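Local coordinates for protein anti-sigma-E factor ChrR (Rhodobacter sphaeroides, PDB 2Z2S) that inhibits the extracytoplasmic function sigma-E factor as a zinc-binding anti-sigma factor, with a C-terminal domain required for the response to singlet oxygen, at residues B[28-31]-B[32-36]; B[12-16]-B[17-21]. All coordinates share one frame; numbering follows the deposited sequence.

Interaction 1: residues B[28-31]-B[32-36]; sequences VATH and LSLCD. With ZN (zinc ion), chain I.
With CG of His31 anti to its backbone N (chi1 180°) and SG of Cys35 likewise extended (chi1 161°), two side chains four residues apart converge on one zinc ion. His31 NE2 and Cys35 SG each bind the metal at 2.0 Å. On the way CB of Cys35 passes over one face of the imidazole, near its NE2-CE1 rim, and makes a CH-pi contact 3.6 Å from the centroid of the His31 ring, 24° off the ring normal. SG sits more obliquely to the same ring.

The backbone sets this spacing. Leu32 N still donates a helical bond to Val28 O at 2.9 Å, and Ser33 N reaches Ala29 O at 3.1 Å, before the chain leaves the helix. There the carbonyl of His31 takes over, accepting from Leu34 N at 2.6 Å and from Cys35 N at 2.7 Å. The first donor lies above the carbonyl plane, whereas the second approaches almost straight on to the carbonyl oxygen; together they tie the turn that carries Cys35 to the backbone of His31, so the two ligands are linked through the backbone as well as through the metal. Leu34 runs alongside Thr30 and points the same way, with Leu34 CD1 4.2 Å from Thr30 CG2.

Cys35 is also the N-cap of helix 36-54, its SG capping a backbone N in the first turn; such an N-H probably helps to stabilise the thiolate. On the far side of the imidazole from the metal, His31 ND1 makes a weak hydrogen bond to Gly166 O, linking the ligand to the C-terminal cupin-like domain. His6 and Cys38 complete the site, and the His31, Cys35 and Cys38 spacing forms the HxxxCxxC signature of the zinc-associated anti-sigma (ZAS) family.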
loop_
_atom_site.group_PDB
_atom_site.type_symbol
_atom_site.label_atom_id
_atom_site.label_comp_id
_atom_site.label_asym_id
_atom_site.label_seq_id
_atom_site.Cartn_x
_atom_site.Cartn_y
_atom_site.Cartn_z
ATOM N N VAL B 28 -3.674 -4.892 -6.670
ATOM C CA VAL B 28 -2.407 -4.189 -6.619
ATOM C C VAL B 28 -1.591 -4.591 -5.395
ATOM O O VAL B 28 -0.395 -4.871 -5.495
ATOM C CB VAL B 28 -2.620 -2.688 -6.602
ATOM C CG1 VAL B 28 -1.297 -1.981 -6.420
ATOM C CG2 VAL B 28 -3.249 -2.262 -7.894
ATOM N N ALA B 29 -2.242 -4.633 -4.239
ATOM C CA ALA B 29 -1.549 -5.007 -3.014
ATOM C C ALA B 29 -1.167 -6.488 -2.940
ATOM O O ALA B 29 -0.234 -6.838 -2.231
ATOM C CB ALA B 29 -2.383 -4.618 -1.794
ATOM N N THR B 30 -1.864 -7.368 -3.654
ATOM C CA THR B 30 -1.485 -8.770 -3.587
ATOM C C THR B 30 -0.237 -8.913 -4.417
ATOM O O THR B 30 0.645 -9.721 -4.122
ATOM C CB THR B 30 -2.566 -9.721 -4.123
ATOM O OG1 THR B 30 -3.740 -9.626 -3.307
ATOM C CG2 THR B 30 -2.067 -11.165 -4.038
ATOM N N HIS B 31 -0.150 -8.111 -5.463
ATOM C CA HIS B 31 1.041 -8.166 -6.279
ATOM C C HIS B 31 2.162 -7.649 -5.396
ATOM O O HIS B 31 3.189 -8.302 -5.260
ATOM C CB HIS B 31 0.906 -7.282 -7.515
ATOM C CG HIS B 31 2.114 -7.306 -8.391
ATOM N ND1 HIS B 31 2.561 -8.453 -9.011
ATOM C CD2 HIS B 31 2.985 -6.327 -8.740
ATOM C CE1 HIS B 31 3.652 -8.181 -9.706
ATOM N NE2 HIS B 31 3.929 -6.897 -9.557
ATOM N N LEU B 32 1.945 -6.492 -4.769
ATOM C CA LEU B 32 2.958 -5.886 -3.910
ATOM C C LEU B 32 3.516 -6.840 -2.873
ATOM O O LEU B 32 4.697 -6.770 -2.530
ATOM C CB LEU B 32 2.431 -4.629 -3.199
ATOM C CG LEU B 32 2.131 -3.354 -4.008
ATOM C CD1 LEU B 32 1.943 -2.199 -3.058
ATOM C CD2 LEU B 32 3.251 -3.040 -4.977
ATOM N N SER B 33 2.700 -7.746 -2.361
ATOM C CA SER B 33 3.259 -8.650 -1.373
ATOM C C SER B 33 3.905 -9.872 -2.009
ATOM O O SER B 33 4.388 -10.746 -1.298
ATOM C CB SER B 33 2.195 -9.110 -0.403
ATOM O OG SER B 33 1.519 -10.185 -0.994
ATOM N N LEU B 34 3.903 -9.927 -3.341
ATOM C CA LEU B 34 4.505 -11.029 -4.083
ATOM C C LEU B 34 5.698 -10.536 -4.885
ATOM O O LEU B 34 6.584 -11.316 -5.224
ATOM C CB LEU B 34 3.495 -11.656 -5.051
ATOM C CG LEU B 34 2.339 -12.538 -4.529
ATOM C CD1 LEU B 34 1.378 -12.861 -5.654
ATOM C CD2 LEU B 34 2.859 -13.838 -3.953
ATOM N N CYS B 35 5.714 -9.238 -5.171
ATOM C CA CYS B 35 6.768 -8.630 -5.969
ATOM C C CYS B 35 7.523 -7.468 -5.269
ATOM O O CYS B 35 7.041 -6.333 -5.214
ATOM C CB CYS B 35 6.146 -8.170 -7.298
ATOM S SG CYS B 35 7.098 -6.955 -8.178
ATOM N N ASP B 36 8.714 -7.750 -4.743
ATOM C CA ASP B 36 9.502 -6.724 -4.062
ATOM C C ASP B 36 9.864 -5.524 -4.914
ATOM O O ASP B 36 10.153 -4.451 -4.396
ATOM C CB ASP B 36 10.774 -7.316 -3.483
ATOM C CG ASP B 36 10.530 -8.043 -2.175
ATOM O OD1 ASP B 36 9.482 -7.793 -1.548
ATOM O OD2 ASP B 36 11.388 -8.854 -1.765
HETATM ZN ZN ZN I . 5.809 -6.227 -9.594
#

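Interaction 2: residues B[12-16]-B[17-21]; sequences LTAYA and AGTLS
A Schellman motif ends helix 9-17, and Gly18 is its C-prime residue. Of the motif's two defining bonds, the one spanning more residues runs from Thr19 N to Ala14 O at 3.2 Å, with the donor tilted somewhat from the carbonyl plane; the other, weak, runs from Gly18 N to Tyr15 O at 3.1 Å. Just before them Ala17 N keeps a helical bond to Thr13 O at 2.9 Å. Gly18 N also points a weak bond at Ala14 O, which therefore gathers donors from the closing turn.

A positive phi of 81° takes Gly18 out of the helical conformation and ends the helix, and it suits glycine because a CB there would be jammed against the preceding carbonyl oxygen. In this Schellman turn the residue after the glycine folds back beside the helix: Thr19 OG1 comes within 3.9 Å of Ala14 CB. Leu20 follows with CB turned toward the helix, and its CD2 branch lies 4.0 Å from Tyr15 CB.

With CG anti to the backbone N (chi1 176°), Tyr15 directs its ring toward helix 22-32. Its OH is hydrogen-bonded to the backbone of the chain of another protein, while Tyr15 O accepts a bond from a polar side chain of that same partner.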
loop_
_atom_site.group_PDB
_atom_site.type_symbol
_atom_site.label_atom_id
_atom_site.label_comp_id
_atom_site.label_asym_id
_atom_site.label_seq_id
_atom_site.Cartn_x
_atom_site.Cartn_y
_atom_site.Cartn_z
ATOM N N LEU B 12 0.171 2.558 -9.301
ATOM C CA LEU B 12 0.950 2.623 -8.075
ATOM C C LEU B 12 0.777 3.991 -7.425
ATOM O O LEU B 12 0.754 4.105 -6.202
ATOM C CB LEU B 12 2.415 2.362 -8.379
ATOM C CG LEU B 12 2.934 1.005 -7.906
ATOM C CD1 LEU B 12 1.914 -0.110 -8.058
ATOM C CD2 LEU B 12 4.155 0.710 -8.698
ATOM N N THR B 13 0.660 5.032 -8.242
ATOM C CA THR B 13 0.431 6.374 -7.710
ATOM C C THR B 13 -0.972 6.457 -7.080
ATOM O O THR B 13 -1.165 7.095 -6.035
ATOM C CB THR B 13 0.545 7.443 -8.804
ATOM O OG1 THR B 13 1.867 7.419 -9.343
ATOM C CG2 THR B 13 0.279 8.827 -8.229
ATOM N N ALA B 14 -1.943 5.816 -7.721
ATOM C CA ALA B 14 -3.299 5.817 -7.194
ATOM C C ALA B 14 -3.326 5.039 -5.890
ATOM O O ALA B 14 -3.948 5.477 -4.925
ATOM C CB ALA B 14 -4.266 5.190 -8.182
ATOM N N TYR B 15 -2.659 3.886 -5.853
ATOM C CA TYR B 15 -2.632 3.089 -4.624
ATOM C C TYR B 15 -1.967 3.875 -3.492
ATOM O O TYR B 15 -2.422 3.847 -2.354
ATOM C CB TYR B 15 -1.873 1.774 -4.832
ATOM C CG TYR B 15 -1.737 0.953 -3.563
ATOM C CD1 TYR B 15 -2.720 0.030 -3.187
ATOM C CD2 TYR B 15 -0.648 1.134 -2.714
ATOM C CE1 TYR B 15 -2.616 -0.697 -1.981
ATOM C CE2 TYR B 15 -0.530 0.422 -1.511
ATOM C CZ TYR B 15 -1.511 -0.492 -1.144
ATOM O OH TYR B 15 -1.379 -1.183 0.057
ATOM N N ALA B 16 -0.875 4.565 -3.814
ATOM C CA ALA B 16 -0.154 5.362 -2.825
ATOM C C ALA B 16 -0.990 6.572 -2.390
ATOM O O ALA B 16 -0.838 7.073 -1.278
ATOM C CB ALA B 16 1.196 5.820 -3.394
ATOM N N ALA B 17 -1.867 7.050 -3.266
ATOM C CA ALA B 17 -2.714 8.187 -2.919
ATOM C C ALA B 17 -3.913 7.662 -2.111
ATOM O O ALA B 17 -4.534 8.387 -1.337
ATOM C CB ALA B 17 -3.187 8.896 -4.186
ATOM N N GLY B 18 -4.212 6.382 -2.287
ATOM C CA GLY B 18 -5.324 5.780 -1.580
ATOM C C GLY B 18 -6.657 6.067 -2.237
ATOM O O GLY B 18 -7.707 5.840 -1.630
ATOM N N THR B 19 -6.623 6.551 -3.476
ATOM C CA THR B 19 -7.847 6.881 -4.191
ATOM C C THR B 19 -8.432 5.697 -4.969
ATOM O O THR B 19 -9.449 5.824 -5.645
ATOM C CB THR B 19 -7.591 8.018 -5.176
ATOM O OG1 THR B 19 -6.768 7.542 -6.246
ATOM C CG2 THR B 19 -6.891 9.168 -4.474
ATOM N N LEU B 20 -7.786 4.547 -4.852
ATOM C CA LEU B 20 -8.197 3.345 -5.564
ATOM C C LEU B 20 -9.404 2.690 -4.934
ATOM O O LEU B 20 -9.610 2.806 -3.725
ATOM C CB LEU B 20 -7.026 2.363 -5.584
ATOM C CG LEU B 20 -6.576 1.836 -6.942
ATOM C CD1 LEU B 20 -6.449 2.977 -7.943
ATOM C CD2 LEU B 20 -5.259 1.121 -6.771
ATOM N N SER B 21 -10.204 2.008 -5.752
ATOM C CA SER B 21 -11.393 1.315 -5.239
ATOM C C SER B 21 -10.942 -0.017 -4.660
ATOM O O SER B 21 -10.065 -0.673 -5.212
ATOM C CB SER B 21 -12.406 1.048 -6.340
ATOM O OG SER B 21 -11.917 0.017 -7.172
#

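Along the chain from the N terminus the two contacts stand in series, neither crossing nor enclosing the other. Interaction 2 comes first, turning the chain out of helix 9-17 toward helix 22-32; interaction 1 then closes the turn between helix 22-32 and helix 36-54. Their centres are 14 Å apart, yet their side chains meet: Leu32 CD1 packs 3.9 Å from Tyr15 CE2, Ala29 CB lies 3.9 Å from Tyr15 CE1, and Val28 touches both Leu12 and Tyr15. Through this packing the first two helices pair, while the zinc ion joins the second to the third. Both interactions lie in the region sufficient to bind and inhibit the sigma factor.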